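Local coordinates for protein ribosome-associated factor Y (Coxiella burnetii, PDB 3TQM) that probably binds ribosomes as a hibernation factor of the short HPF type, associating with 100S dimers of 70S ribosomes and so regulating translation, at residues D75-M78 / H79-T83. Residues are numbered along the deposited sequence; the frame is centred on the assembly and turned at random.
Sequences DLLM and HKLET
D75 and H79, one helical turn apart on helix 70-89, meet through a weak hydrogen bond from H79 NE2 to D75 OD2, 3.3 Å long and bent to 131° at the hydrogen. Carboxylate and imidazole planes are turned 49° from each other, so the two groups are not coplanar. D75 reaches the ring because its CG is anti to the backbone N (chi1 -154°). In H79, CG stands beside the backbone N, and the ring's rotation about CB-CG turns its CD2 and NE2 side to D75, with CD2 3.1 Å from D75 O. The other carboxylate oxygen, D75 OD1, forms a salt bridge with K23 of helix 14-24.

On the buried side, the selenomethionine M78 and L81 run side by side in the same direction, CE of M78 lying 3.9 Å from CD1 of L81. L77 meets L81 more loosely, CG to CG at 4.4 Å. L77 packs on strands 59-65 and 47-56 and L81 on 59-65, whereas M78 faces helix 14-24, which L81 also touches.

Main-chain bonds fix the spacing, the straightest of the three that join the two segments being E82 N to M78 O at 2.8 Å. The chemistry thus divides the helix into an apolar face directed into the fold and a polar edge where D75, shared between K23 and H79, is probably held chiefly by the lysine.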
loop_
_atom_site.group_PDB
_atom_site.type_symbol
_atom_site.label_atom_id
_atom_site.label_comp_id
_atom_site.label_asym_id
_atom_site.label_seq_id
_atom_site.Cartn_x
_atom_site.Cartn_y
_atom_site.Cartn_z
ATOM N N ASP A 75 -1.740 -7.427 2.554
ATOM C CA ASP A 75 -3.070 -7.845 2.135
ATOM C C ASP A 75 -4.136 -6.946 2.754
ATOM O O ASP A 75 -5.073 -6.528 2.076
ATOM C CB ASP A 75 -3.315 -9.300 2.535
ATOM C CG ASP A 75 -4.321 -9.990 1.638
ATOM O OD1 ASP A 75 -3.894 -10.726 0.724
ATOM O OD2 ASP A 75 -5.537 -9.792 1.838
ATOM N N LEU A 76 -3.983 -6.649 4.040
ATOM C CA LEU A 76 -4.927 -5.787 4.748
ATOM C C LEU A 76 -4.934 -4.368 4.186
ATOM O O LEU A 76 -5.994 -3.765 4.014
ATOM C CB LEU A 76 -4.608 -5.759 6.246
ATOM C CG LEU A 76 -5.257 -6.827 7.135
ATOM C CD1 LEU A 76 -5.105 -8.216 6.537
ATOM C CD2 LEU A 76 -4.677 -6.774 8.542
ATOM N N LEU A 77 -3.747 -3.842 3.903
ATOM C CA LEU A 77 -3.614 -2.481 3.394
ATOM C C LEU A 77 -4.289 -2.326 2.034
ATOM O O LEU A 77 -4.807 -1.257 1.710
ATOM C CB LEU A 77 -2.141 -2.082 3.298
ATOM C CG LEU A 77 -1.865 -0.648 2.838
ATOM C CD1 LEU A 77 -2.552 0.353 3.754
ATOM C CD2 LEU A 77 -0.371 -0.380 2.775
HETATM N N MSE A 78 -4.277 -3.394 1.241
HETATM C CA MSE A 78 -4.924 -3.372 -0.066
HETATM C C MSE A 78 -6.430 -3.153 0.068
HETATM O O MSE A 78 -7.021 -2.388 -0.691
HETATM C CB MSE A 78 -4.643 -4.662 -0.838
HETATM C CG MSE A 78 -3.172 -4.933 -1.123
HETATM SE SE MSE A 78 -2.289 -3.524 -2.151
HETATM C CE MSE A 78 -1.426 -2.570 -0.687
ATOM N N HIS A 79 -7.045 -3.826 1.036
ATOM C CA HIS A 79 -8.479 -3.678 1.282
ATOM C C HIS A 79 -8.818 -2.256 1.707
ATOM O O HIS A 79 -9.830 -1.700 1.289
ATOM C CB HIS A 79 -8.964 -4.664 2.345
ATOM C CG HIS A 79 -8.883 -6.098 1.927
ATOM N ND1 HIS A 79 -9.726 -6.648 0.985
ATOM C CD2 HIS A 79 -8.065 -7.099 2.329
ATOM C CE1 HIS A 79 -9.428 -7.924 0.821
ATOM N NE2 HIS A 79 -8.424 -8.224 1.626
ATOM N N LYS A 80 -7.972 -1.674 2.549
ATOM C CA LYS A 80 -8.163 -0.293 2.975
ATOM C C LYS A 80 -8.007 0.663 1.794
ATOM O O LYS A 80 -8.745 1.645 1.682
ATOM C CB LYS A 80 -7.180 0.074 4.091
ATOM C CG LYS A 80 -7.493 -0.587 5.424
ATOM C CD LYS A 80 -6.658 0.000 6.554
ATOM C CE LYS A 80 -7.154 -0.488 7.906
ATOM N NZ LYS A 80 -6.431 0.150 9.041
ATOM N N LEU A 81 -7.049 0.374 0.918
ATOM C CA LEU A 81 -6.850 1.180 -0.279
ATOM C C LEU A 81 -8.064 1.109 -1.201
ATOM O O LEU A 81 -8.572 2.137 -1.650
ATOM C CB LEU A 81 -5.594 0.741 -1.033
ATOM C CG LEU A 81 -4.238 1.146 -0.465
ATOM C CD1 LEU A 81 -3.137 0.827 -1.465
ATOM C CD2 LEU A 81 -4.223 2.626 -0.117
ATOM N N GLU A 82 -8.525 -0.106 -1.483
ATOM C CA GLU A 82 -9.677 -0.298 -2.354
ATOM C C GLU A 82 -10.896 0.439 -1.819
ATOM O O GLU A 82 -11.628 1.075 -2.576
ATOM C CB GLU A 82 -9.984 -1.785 -2.533
ATOM C CG GLU A 82 -8.891 -2.549 -3.255
ATOM C CD GLU A 82 -9.426 -3.730 -4.042
ATOM O OE1 GLU A 82 -9.946 -4.678 -3.419
ATOM O OE2 GLU A 82 -9.333 -3.704 -5.289
ATOM N N THR A 83 -11.110 0.345 -0.512
ATOM C CA THR A 83 -12.173 1.097 0.135
ATOM C C THR A 83 -12.034 2.583 -0.177
ATOM O O THR A 83 -12.987 3.227 -0.613
ATOM C CB THR A 83 -12.158 0.903 1.666
ATOM O OG1 THR A 83 -12.389 -0.475 1.981
ATOM C CG2 THR A 83 -13.237 1.754 2.322
#